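Local coordinates for cytokinin riboside 5'-monophosphate phosphoribohydrolase (PDB 5ZBL), which belongs to the lysine-decarboxylase-like family of the SLOG clan and folds as a Rossmann-type alpha/beta domain around a parallel beta sheet, at residues A35-V39 with A61-G67; D40-D44 with L182-Q186; Y47-K51 with E81-L87. All blocks are in the same frame, centred on the assembly; numbering follows the deposited sequence.

Contact 1. Residues A35-V39 with A61-G67; sequences AKTAV and AFLESGG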
ATOM      1  N   ALA A  35      -1.017 -21.288  10.481  1.00 34.15           N
ATOM      2  CA  ALA A  35      -1.506 -21.142  11.851  1.00 36.34           C
ATOM      3  C   ALA A  35      -1.034 -22.239  12.827  1.00 39.44           C
ATOM      4  O   ALA A  35      -0.628 -21.949  13.955  1.00 40.15           O
ATOM      5  CB  ALA A  35      -3.030 -21.111  11.822  1.00 36.37           C
ATOM      6  N   LYS A  36      -1.122 -23.496  12.388  1.00 41.80           N
ATOM      7  CA  LYS A  36      -0.716 -24.664  13.210  1.00 47.32           C
ATOM      8  C   LYS A  36       0.789 -24.675  13.544  1.00 46.09           C
ATOM      9  O   LYS A  36       1.184 -24.937  14.690  1.00 43.67           O
ATOM     10  CB  LYS A  36      -1.138 -25.981  12.495  1.00 50.68           C
ATOM     11  CG  LYS A  36      -0.755 -27.308  13.168  1.00 57.77           C
ATOM     12  CD  LYS A  36      -1.211 -27.424  14.632  1.00 63.13           C
ATOM     13  CE  LYS A  36      -1.422 -28.865  15.098  1.00 61.24           C
ATOM     14  NZ  LYS A  36      -2.558 -28.918  16.060  1.00 61.34           N
ATOM     15  N   THR A  37       1.609 -24.431  12.520  1.00 43.27           N
ATOM     16  CA  THR A  37       3.048 -24.311  12.662  1.00 41.87           C
ATOM     17  C   THR A  37       3.381 -23.221  13.649  1.00 45.22           C
ATOM     18  O   THR A  37       4.226 -23.413  14.543  1.00 48.56           O
ATOM     19  CB  THR A  37       3.682 -23.954  11.312  1.00 45.82           C
ATOM     20  OG1 THR A  37       3.189 -24.863  10.342  1.00 44.49           O
ATOM     21  CG2 THR A  37       5.206 -24.037  11.342  1.00 48.75           C
ATOM     22  N   ALA A  38       2.728 -22.071  13.501  1.00 41.03           N
ATOM     23  CA  ALA A  38       3.032 -20.952  14.392  1.00 42.78           C
ATOM     24  C   ALA A  38       2.681 -21.281  15.837  1.00 37.75           C
ATOM     25  O   ALA A  38       3.492 -21.034  16.726  1.00 37.21           O
ATOM     26  CB  ALA A  38       2.334 -19.664  13.928  1.00 45.93           C
ATOM     27  N   VAL A  39       1.490 -21.838  16.062  1.00 37.76           N
ATOM     28  CA  VAL A  39       1.039 -22.186  17.422  1.00 38.91           C
ATOM     29  C   VAL A  39       1.954 -23.273  17.995  1.00 43.30           C
ATOM     30  O   VAL A  39       2.413 -23.156  19.135  1.00 39.61           O
ATOM     31  CB  VAL A  39      -0.460 -22.610  17.505  1.00 40.58           C
ATOM     32  CG1 VAL A  39      -0.835 -23.019  18.919  1.00 40.59           C
ATOM     33  CG2 VAL A  39      -1.376 -21.462  17.117  1.00 39.78           C
ATOM     34  N   ALA A  61      -8.034 -20.765  12.830  1.00 32.93           N
ATOM     35  CA  ALA A  61      -7.071 -21.852  12.872  1.00 32.94           C
ATOM     36  C   ALA A  61      -6.096 -21.711  14.017  1.00 33.19           C
ATOM     37  O   ALA A  61      -5.656 -22.744  14.581  1.00 38.76           O
ATOM     38  CB  ALA A  61      -6.333 -22.005  11.543  1.00 32.10           C
ATOM     39  N   PHE A  62      -5.766 -20.473  14.393  1.00 31.80           N
ATOM     40  CA  PHE A  62      -4.864 -20.230  15.537  1.00 36.24           C
ATOM     41  C   PHE A  62      -5.642 -20.599  16.804  1.00 37.72           C
ATOM     42  O   PHE A  62      -5.122 -21.242  17.730  1.00 38.24           O
ATOM     43  CB  PHE A  62      -4.410 -18.761  15.649  1.00 36.08           C
ATOM     44  CG  PHE A  62      -3.091 -18.435  14.997  1.00 34.90           C
ATOM     45  CD1 PHE A  62      -3.018 -18.137  13.645  1.00 33.59           C
ATOM     46  CD2 PHE A  62      -1.940 -18.274  15.763  1.00 36.65           C
ATOM     47  CE1 PHE A  62      -1.820 -17.752  13.055  1.00 30.13           C
ATOM     48  CE2 PHE A  62      -0.733 -17.906  15.173  1.00 34.30           C
ATOM     49  CZ  PHE A  62      -0.692 -17.615  13.817  1.00 32.45           C
ATOM     50  N   LEU A  63      -6.884 -20.142  16.842  1.00 37.93           N
ATOM     51  CA  LEU A  63      -7.771 -20.442  17.956  1.00 44.17           C
ATOM     52  C   LEU A  63      -7.941 -21.952  18.120  1.00 42.36           C
ATOM     53  O   LEU A  63      -7.626 -22.490  19.181  1.00 41.15           O
ATOM     54  CB  LEU A  63      -9.125 -19.763  17.787  1.00 42.18           C
ATOM     55  CG  LEU A  63      -9.107 -18.243  17.960  1.00 43.94           C
ATOM     56  CD1 LEU A  63     -10.505 -17.722  17.627  1.00 46.72           C
ATOM     57  CD2 LEU A  63      -8.659 -17.816  19.364  1.00 43.06           C
ATOM     58  N   GLU A  64      -8.347 -22.621  17.045  1.00 39.99           N
ATOM     59  CA  GLU A  64      -8.640 -24.047  17.106  1.00 42.33           C
ATOM     60  C   GLU A  64      -7.449 -24.956  17.311  1.00 42.43           C
ATOM     61  O   GLU A  64      -7.659 -26.103  17.600  1.00 43.63           O
ATOM     62  CB  GLU A  64      -9.402 -24.490  15.859  1.00 43.17           C
ATOM     63  CG  GLU A  64     -10.813 -23.961  15.875  1.00 46.41           C
ATOM     64  CD  GLU A  64     -11.518 -24.069  14.550  1.00 49.27           C
ATOM     65  OE1 GLU A  64     -11.026 -24.783  13.648  1.00 51.88           O
ATOM     66  OE2 GLU A  64     -12.606 -23.466  14.449  1.00 53.99           O
ATOM     67  N   SER A  65      -6.219 -24.467  17.118  1.00 43.93           N
ATOM     68  CA  SER A  65      -5.002 -25.209  17.470  1.00 37.94           C
ATOM     69  C   SER A  65      -4.525 -24.972  18.904  1.00 39.70           C
ATOM     70  O   SER A  65      -3.481 -25.502  19.287  1.00 43.06           O
ATOM     71  CB  SER A  65      -3.836 -24.815  16.562  1.00 40.98           C
ATOM     72  OG  SER A  65      -4.198 -24.647  15.220  1.00 42.03           O
ATOM     73  N   GLY A  66      -5.223 -24.157  19.690  1.00 41.69           N
ATOM     74  CA  GLY A  66      -4.794 -23.861  21.064  1.00 41.23           C
ATOM     75  C   GLY A  66      -4.052 -22.551  21.270  1.00 43.15           C
ATOM     76  O   GLY A  66      -3.531 -22.307  22.359  1.00 43.54           O
ATOM     77  N   GLY A  67      -4.020 -21.699  20.247  1.00 41.64           N
ATOM     78  CA  GLY A  67      -3.368 -20.380  20.352  1.00 41.80           C
ATOM     79  C   GLY A  67      -4.304 -19.242  20.651  1.00 40.85           C
ATOM     80  O   GLY A  67      -5.506 -19.416  20.699  1.00 45.88           O
TER

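Contact 2. Residues D40-D44 with L182-Q186; sequences DRGID and LKAMQ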
ATOM      1  N   ASP A  40       2.308 -24.270  17.196  1.00 42.97           N
ATOM      2  CA  ASP A  40       3.251 -25.294  17.670  1.00 45.53           C
ATOM      3  C   ASP A  40       4.575 -24.735  18.126  1.00 48.85           C
ATOM      4  O   ASP A  40       5.254 -25.374  18.925  1.00 57.88           O
ATOM      5  CB  ASP A  40       3.538 -26.342  16.587  1.00 49.80           C
ATOM      6  CG  ASP A  40       2.460 -27.379  16.464  1.00 52.52           C
ATOM      7  OD1 ASP A  40       1.435 -27.311  17.201  1.00 57.86           O
ATOM      8  OD2 ASP A  40       2.643 -28.275  15.606  1.00 59.22           O
ATOM      9  N   ARG A  41       4.978 -23.582  17.603  1.00 52.25           N
ATOM     10  CA  ARG A  41       6.207 -22.927  18.063  1.00 51.28           C
ATOM     11  C   ARG A  41       5.960 -21.887  19.153  1.00 48.19           C
ATOM     12  O   ARG A  41       6.853 -21.103  19.465  1.00 50.87           O
ATOM     13  CB  ARG A  41       6.948 -22.296  16.883  1.00 56.91           C
ATOM     14  CG  ARG A  41       7.559 -23.307  15.888  1.00 65.21           C
ATOM     15  CD  ARG A  41       7.568 -22.748  14.459  1.00 65.83           C
ATOM     16  NE  ARG A  41       8.659 -23.165  13.571  1.00 71.29           N
ATOM     17  CZ  ARG A  41       8.851 -24.396  13.082  1.00 75.82           C
ATOM     18  NH1 ARG A  41       8.064 -25.419  13.440  1.00 81.20           N
ATOM     19  NH2 ARG A  41       9.871 -24.614  12.245  1.00 77.64           N
ATOM     20  N   GLY A  42       4.774 -21.873  19.753  1.00 39.62           N
ATOM     21  CA  GLY A  42       4.454 -20.854  20.720  1.00 41.05           C
ATOM     22  C   GLY A  42       4.178 -19.443  20.184  1.00 46.99           C
ATOM     23  O   GLY A  42       4.231 -18.476  20.953  1.00 47.02           O
ATOM     24  N   ILE A  43       3.834 -19.310  18.896  1.00 44.89           N
ATOM     25  CA  ILE A  43       3.616 -18.001  18.308  1.00 43.00           C
ATOM     26  C   ILE A  43       2.108 -17.685  18.168  1.00 44.99           C
ATOM     27  O   ILE A  43       1.348 -18.527  17.673  1.00 46.00           O
ATOM     28  CB  ILE A  43       4.322 -17.909  16.958  1.00 44.11           C
ATOM     29  CG1 ILE A  43       5.857 -18.052  17.144  1.00 44.00           C
ATOM     30  CG2 ILE A  43       3.919 -16.626  16.242  1.00 44.55           C
ATOM     31  CD1 ILE A  43       6.608 -18.265  15.839  1.00 43.80           C
ATOM     32  N   ASP A  44       1.700 -16.468  18.573  1.00 38.82           N
ATOM     33  CA  ASP A  44       0.319 -16.010  18.436  1.00 39.85           C
ATOM     34  C   ASP A  44       0.046 -14.989  17.319  1.00 36.94           C
ATOM     35  O   ASP A  44       0.955 -14.403  16.750  1.00 37.36           O
ATOM     36  CB  ASP A  44      -0.151 -15.466  19.781  1.00 46.86           C
ATOM     37  CG  ASP A  44      -0.243 -16.570  20.849  1.00 47.81           C
ATOM     38  OD1 ASP A  44      -0.747 -17.707  20.535  1.00 51.85           O
ATOM     39  OD2 ASP A  44       0.207 -16.287  21.975  1.00 40.86           O
ATOM     40  N   LEU A 182       8.390 -19.409   8.953  1.00 45.21           N
ATOM     41  CA  LEU A 182       8.506 -19.085  10.387  1.00 45.86           C
ATOM     42  C   LEU A 182       9.925 -19.245  10.866  1.00 44.71           C
ATOM     43  O   LEU A 182      10.413 -18.411  11.643  1.00 45.60           O
ATOM     44  CB  LEU A 182       7.579 -19.939  11.231  1.00 49.33           C
ATOM     45  CG  LEU A 182       6.100 -19.571  11.031  1.00 54.79           C
ATOM     46  CD1 LEU A 182       5.175 -20.690  11.484  1.00 54.85           C
ATOM     47  CD2 LEU A 182       5.763 -18.268  11.745  1.00 57.03           C
ATOM     48  N   LYS A 183      10.591 -20.295  10.398  1.00 41.48           N
ATOM     49  CA  LYS A 183      12.009 -20.509  10.733  1.00 44.41           C
ATOM     50  C   LYS A 183      12.851 -19.323  10.337  1.00 44.35           C
ATOM     51  O   LYS A 183      13.673 -18.862  11.118  1.00 46.27           O
ATOM     52  CB  LYS A 183      12.567 -21.761  10.068  1.00 45.45           C
ATOM     53  CG  LYS A 183      14.021 -22.057  10.397  1.00 48.00           C
ATOM     54  CD  LYS A 183      14.338 -23.539  10.261  1.00 49.96           C
ATOM     55  CE  LYS A 183      15.672 -23.879  10.914  1.00 56.87           C
ATOM     56  NZ  LYS A 183      16.778 -23.946   9.923  1.00 56.25           N
ATOM     57  N   ALA A 184      12.638 -18.817   9.127  1.00 44.07           N
ATOM     58  CA  ALA A 184      13.394 -17.654   8.665  1.00 43.95           C
ATOM     59  C   ALA A 184      13.120 -16.400   9.520  1.00 45.64           C
ATOM     60  O   ALA A 184      14.045 -15.621   9.739  1.00 44.01           O
ATOM     61  CB  ALA A 184      13.131 -17.385   7.186  1.00 43.79           C
ATOM     62  N   MET A 185      11.861 -16.206   9.955  1.00 43.84           N
ATOM     63  CA  MET A 185      11.464 -15.084  10.818  1.00 47.27           C
ATOM     64  C   MET A 185      12.047 -15.240  12.262  1.00 47.73           C
ATOM     65  O   MET A 185      12.373 -14.247  12.906  1.00 51.27           O
ATOM     66  CB  MET A 185       9.911 -14.930  10.877  1.00 46.70           C
ATOM     67  CG  MET A 185       9.205 -14.469   9.586  1.00 48.36           C
ATOM     68  SD  MET A 185       7.383 -14.422   9.686  1.00 41.58           S
ATOM     69  CE  MET A 185       7.240 -12.915  10.623  1.00 40.54           C
ATOM     70  N   GLN A 186      12.186 -16.469  12.753  1.00 49.19           N
ATOM     71  CA  GLN A 186      12.775 -16.736  14.093  1.00 47.76           C
ATOM     72  C   GLN A 186      14.270 -16.446  14.161  1.00 53.07           C
ATOM     73  O   GLN A 186      14.748 -15.839  15.139  1.00 56.11           O
ATOM     74  CB  GLN A 186      12.506 -18.180  14.532  1.00 49.24           C
ATOM     75  CG  GLN A 186      11.066 -18.447  14.934  1.00 49.38           C
ATOM     76  CD  GLN A 186      10.795 -19.919  15.244  1.00 53.55           C
ATOM     77  OE1 GLN A 186      11.091 -20.818  14.449  1.00 60.34           O
ATOM     78  NE2 GLN A 186      10.193 -20.165  16.394  1.00 48.56           N
TER

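Contact 3. Residues Y47-K51 with E81-L87; sequences YGGGK and ELGHEKL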
ATOM      1  N   TYR A  47      -3.944  -9.643  14.038  1.00 30.14           N
ATOM      2  CA  TYR A  47      -4.518  -9.392  12.696  1.00 29.57           C
ATOM      3  C   TYR A  47      -5.622  -8.348  12.788  1.00 31.51           C
ATOM      4  O   TYR A  47      -5.904  -7.818  13.864  1.00 26.62           O
ATOM      5  CB  TYR A  47      -4.980 -10.699  12.035  1.00 29.75           C
ATOM      6  CG  TYR A  47      -6.392 -11.114  12.398  1.00 32.35           C
ATOM      7  CD1 TYR A  47      -6.810 -11.174  13.722  1.00 33.82           C
ATOM      8  CD2 TYR A  47      -7.303 -11.471  11.424  1.00 32.80           C
ATOM      9  CE1 TYR A  47      -8.096 -11.523  14.052  1.00 34.25           C
ATOM     10  CE2 TYR A  47      -8.595 -11.834  11.754  1.00 32.20           C
ATOM     11  CZ  TYR A  47      -8.995 -11.831  13.064  1.00 30.92           C
ATOM     12  OH  TYR A  47     -10.273 -12.211  13.400  1.00 33.53           O
ATOM     13  N   GLY A  48      -6.228  -8.018  11.638  1.00 35.78           N
ATOM     14  CA  GLY A  48      -7.156  -6.933  11.553  1.00 31.36           C
ATOM     15  C   GLY A  48      -8.557  -7.208  12.052  1.00 36.17           C
ATOM     16  O   GLY A  48      -9.426  -6.354  11.860  1.00 40.07           O
ATOM     17  N   GLY A  49      -8.812  -8.363  12.672  1.00 38.43           N
ATOM     18  CA  GLY A  49     -10.103  -8.647  13.356  1.00 41.63           C
ATOM     19  C   GLY A  49     -11.360  -9.126  12.590  1.00 41.86           C
ATOM     20  O   GLY A  49     -12.485  -9.171  13.144  1.00 36.08           O
ATOM     21  N   GLY A  50     -11.189  -9.519  11.336  1.00 41.88           N
ATOM     22  CA  GLY A  50     -12.321  -9.873  10.508  1.00 37.88           C
ATOM     23  C   GLY A  50     -12.717 -11.322  10.718  1.00 39.05           C
ATOM     24  O   GLY A  50     -11.951 -12.123  11.279  1.00 35.40           O
ATOM     25  N   LYS A  51     -13.905 -11.652  10.232  1.00 36.57           N
ATOM     26  CA  LYS A  51     -14.421 -12.983  10.293  1.00 41.36           C
ATOM     27  C   LYS A  51     -14.691 -13.586   8.904  1.00 40.13           C
ATOM     28  O   LYS A  51     -15.237 -14.645   8.812  1.00 45.33           O
ATOM     29  CB  LYS A  51     -15.680 -13.020  11.157  1.00 45.88           C
ATOM     30  CG  LYS A  51     -16.807 -12.101  10.689  1.00 52.61           C
ATOM     31  CD  LYS A  51     -18.053 -12.208  11.568  1.00 57.20           C
ATOM     32  CE  LYS A  51     -19.176 -11.352  11.006  1.00 63.25           C
ATOM     33  NZ  LYS A  51     -20.183 -11.109  12.067  1.00 70.83           N
ATOM     34  N   GLU A  81     -20.782  -4.641  11.418  1.00 64.42           N
ATOM     35  CA  GLU A  81     -21.000  -6.063  11.793  1.00 73.50           C
ATOM     36  C   GLU A  81     -19.843  -7.034  11.365  1.00 68.48           C
ATOM     37  O   GLU A  81     -20.019  -8.254  11.360  1.00 70.87           O
ATOM     38  CB  GLU A  81     -22.388  -6.575  11.309  1.00 79.31           C
ATOM     39  CG  GLU A  81     -23.570  -6.313  12.256  1.00 84.65           C
ATOM     40  CD  GLU A  81     -24.825  -7.103  11.852  1.00 89.16           C
ATOM     41  OE1 GLU A  81     -25.522  -6.689  10.897  1.00 81.98           O
ATOM     42  OE2 GLU A  81     -25.119  -8.151  12.483  1.00 87.40           O
ATOM     43  N   LEU A  82     -18.658  -6.486  11.081  1.00 60.65           N
ATOM     44  CA  LEU A  82     -17.535  -7.236  10.479  1.00 62.69           C
ATOM     45  C   LEU A  82     -16.523  -7.883  11.468  1.00 60.82           C
ATOM     46  O   LEU A  82     -15.630  -8.632  11.042  1.00 64.02           O
ATOM     47  CB  LEU A  82     -16.760  -6.305   9.547  1.00 63.40           C
ATOM     48  CG  LEU A  82     -17.485  -5.874   8.262  1.00 65.92           C
ATOM     49  CD1 LEU A  82     -16.936  -4.554   7.724  1.00 64.11           C
ATOM     50  CD2 LEU A  82     -17.360  -6.969   7.220  1.00 63.09           C
ATOM     51  N   GLY A  83     -16.662  -7.602  12.763  1.00 51.96           N
ATOM     52  CA  GLY A  83     -15.707  -8.048  13.762  1.00 49.57           C
ATOM     53  C   GLY A  83     -15.897  -9.498  14.128  1.00 44.95           C
ATOM     54  O   GLY A  83     -17.001  -9.987  14.167  1.00 46.16           O
ATOM     55  N   HIS A  84     -14.804 -10.195  14.380  1.00 44.70           N
ATOM     56  CA  HIS A  84     -14.858 -11.586  14.831  1.00 47.76           C
ATOM     57  C   HIS A  84     -15.196 -11.670  16.338  1.00 50.07           C
ATOM     58  O   HIS A  84     -14.650 -10.916  17.145  1.00 51.89           O
ATOM     59  CB  HIS A  84     -13.506 -12.193  14.562  1.00 49.44           C
ATOM     60  CG  HIS A  84     -13.437 -13.664  14.777  1.00 45.00           C
ATOM     61  ND1 HIS A  84     -13.172 -14.548  13.758  1.00 47.49           N
ATOM     62  CD2 HIS A  84     -13.526 -14.395  15.898  1.00 40.68           C
ATOM     63  CE1 HIS A  84     -13.081 -15.760  14.251  1.00 43.69           C
ATOM     64  NE2 HIS A  84     -13.295 -15.695  15.550  1.00 45.50           N
ATOM     65  N   GLU A  85     -16.047 -12.620  16.704  1.00 49.88           N
ATOM     66  CA  GLU A  85     -16.754 -12.625  18.001  1.00 50.56           C
ATOM     67  C   GLU A  85     -16.220 -13.587  19.045  1.00 43.66           C
ATOM     68  O   GLU A  85     -16.767 -13.662  20.132  1.00 45.61           O
ATOM     69  CB  GLU A  85     -18.238 -12.933  17.772  1.00 54.30           C
ATOM     70  CG  GLU A  85     -18.843 -12.132  16.619  1.00 59.47           C
ATOM     71  CD  GLU A  85     -20.353 -11.991  16.692  1.00 64.34           C
ATOM     72  OE1 GLU A  85     -21.019 -12.891  17.236  1.00 65.44           O
ATOM     73  OE2 GLU A  85     -20.872 -10.956  16.207  1.00 80.24           O
ATOM     74  N   LYS A  86     -15.170 -14.330  18.719  1.00 40.42           N
ATOM     75  CA  LYS A  86     -14.553 -15.300  19.623  1.00 43.51           C
ATOM     76  C   LYS A  86     -13.027 -15.265  19.676  1.00 40.49           C
ATOM     77  O   LYS A  86     -12.398 -16.266  19.989  1.00 46.34           O
ATOM     78  CB  LYS A  86     -15.040 -16.711  19.282  1.00 52.25           C
ATOM     79  CG  LYS A  86     -16.539 -16.806  18.962  1.00 61.10           C
ATOM     80  CD  LYS A  86     -17.003 -18.246  18.737  1.00 70.76           C
ATOM     81  CE  LYS A  86     -18.471 -18.431  19.104  1.00 78.61           C
ATOM     82  NZ  LYS A  86     -18.635 -18.407  20.595  1.00 89.69           N
ATOM     83  N   LEU A  87     -12.441 -14.097  19.433  1.00 39.66           N
ATOM     84  CA  LEU A  87     -11.013 -13.851  19.641  1.00 36.52           C
ATOM     85  C   LEU A  87     -10.645 -13.738  21.107  1.00 38.41           C
ATOM     86  O   LEU A  87     -11.461 -13.342  21.940  1.00 41.74           O
ATOM     87  CB  LEU A  87     -10.560 -12.567  18.953  1.00 36.16           C
ATOM     88  CG  LEU A  87     -10.940 -12.425  17.488  1.00 36.90           C
ATOM     89  CD1 LEU A  87     -10.617 -11.010  17.022  1.00 38.95           C
ATOM     90  CD2 LEU A  87     -10.275 -13.519  16.662  1.00 34.45           C
TER

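Contact 1. Residues A35-V39 with A61-G67
Ala-35 is wedged against Ala-61 and Phe-62 where helix 25-40 runs beside the C-terminal end of helix 53-64. Ala-35 CB and Ala-61 CB approach to 3.4 Å, closer than ordinary van der Waals contact, and the two methyls bring the helices close here. The Phe-62 ring reaches across to the first helix. Ala-35 CA lies over one of its faces in a CH-pi contact, 4.0 Å from the ring centroid and 29° off the normal, while Ala-35 CB presses on CD1. Further along the same ring, Ala-38 CB touches CZ at 3.7 Å.

Val-39 divides its two branches between different neighbours. With CG1 anti to the backbone N (chi1 177°), CG2, beside the backbone N, meets Phe-62 CD2 at 3.5 Å, the two side chains running antiparallel to each other, while CG1 itself rests on the end of the helix, 3.6 Å from Ser-65 O. That end is a Schellman motif: Gly-66 takes positive phi, and Gly-67 N bonds back to Phe-62 O at 2.8 Å.

Packing is slacker on the solvent side. Exposed Lys-36 lays its aliphatic chain near Ser-65, with CD no closer than 4.1 Å to OG. The serine hydroxyl turns back to its own helix and donates to Ala-61 O, although the modelled separation is too short for its length to be trusted. Thr-37, turned from this contact, packs on Leu-182 of helix 178-186, and Ala-38 reaches it as well. Neighbouring helices joined by small and aromatic residues on one side of a parallel sheet, with strand 44-47 between them in the chain, are the layered arrangement of a Rossmann-type fold.

Contact 2. Residues D40-D44 with L182-Q186
Arg-41 NE donates to Gln-186 OE1 in a weak hydrogen bond, 3.5 Å long with an N-H...O angle of 139°, and this is the one polar link between the turn after helix 25-40 and the last helix of the domain. In this Rossmann-type fold helix 178-186 follows edge strand 173-175, yet it leans back over the sheet toward helix 25-40, where Leu-182 also packs on Leu-34.

The two long side chains run nearly perpendicular to one another, with 27° between the planes of the guanidinium group and the amide. The arginine chain bends at chi2 and chi3, which brings NE rather than the terminal nitrogens to the glutamine. Gln-186, extended beyond CG, lays its amide across the arginine stem, with NE2 3.9 Å from Arg-41 CB. Leu-182 CB comes within 4.1 Å of Arg-41 NE, while Lys-183 CB stands at the guanidinium edge, 4.5 Å from Arg-41 NH2, a looser approach toward solvent.

Gly-42, with positive phi, is the C-prime residue of a Schellman motif closing helix 25-40, in which Ile-43 N bonds to Ala-38 O and Gly-42 N to Val-39 O. This reversal turns the chain from the helix toward strand 44-47, with Arg-41 just before the glycine and Ile-43 just after it. Below the polar pair, buried Ile-43 faces the helix and also packs on Leu-10 and Val-13. Its CG1 branch runs out nearly straight (chi2 168°), and the terminal CD1 lies 4.1 Å from Gln-186 NE2 and 4.2 Å from Leu-182 CD2.

Contact 3. Residues Y47-K51 with E81-L87
The Tyr-47 ring meets Leu-87 at its edge, CE1 lying 3.9 Å from Leu-87 CD1, while Gly-49 N sits over the centre of one ring face, 3.3 Å above the plane. Gly-50 O is also at the tyrosine edge, in plane. Leu-87 serves a second ring: its CD2 rests over one face of His-84, displaced from the ring centre, and Gly-50 O lies near that ring's plane at the edge. These groups belong to a glycine-rich turn between strand 44-47 and helix 53-64, consistent with the GxGxxG loop of Rossmann-type folds, and to the loop leading into strand 89-93.

Tyr-47 OH donates to Gly-50 O at 2.7 Å, tilted 26° from the carbonyl plane, closing the turn back on the ring that Gly-49 N covers. The same hydroxyl oxygen touches His-84 CB at 3.4 Å. His-84 ND1 is buried here without a hydrogen-bonding partner, and the His-84 side chain also packs on Asp-60 and Leu-63 of helix 53-64. Between the backbones, His-84 N donates to Gly-49 O at 2.8 Å, supported by a CA-H...O contact from Gly-83 CA to the same oxygen. Gly-48 O of the turn accepts a hydrogen bond from Arg-99 NH2.

Lys-51 forms the exposed flank. Its CG stands between the backbone N and the carbonyl carbon (chi1 58°), and from there the extended chain runs along the other loop past Gly-83 O. Glu-85 OE2 lies 4.2 Å from Lys-51 NZ, beyond salt-bridge range; the ammonium group instead donates to Glu-81 O at 2.9 Å, with a C=O...N angle of 165°.

Contacts 1 and 2 share helix 25-40 and the turn that ends it: one flank of the helix faces helix 53-64, the other helix 178-186, and the two contacts meet, among other places, where Phe-62 CE2 packs on Ile-43 O. All three are partly buried. Contact 1 is almost wholly apolar, contact 2 puts a weak polar link over a small buried patch, and contact 3, which joins two loops, relies on backbone carbonyls as acceptors. Contact 3 reaches contact 1 through Leu-63, which packs on His-84, but touches contact 2 nowhere; their centres are about 23 Å apart, although 40-44 and 47-51 lie at the two ends of the same short strand.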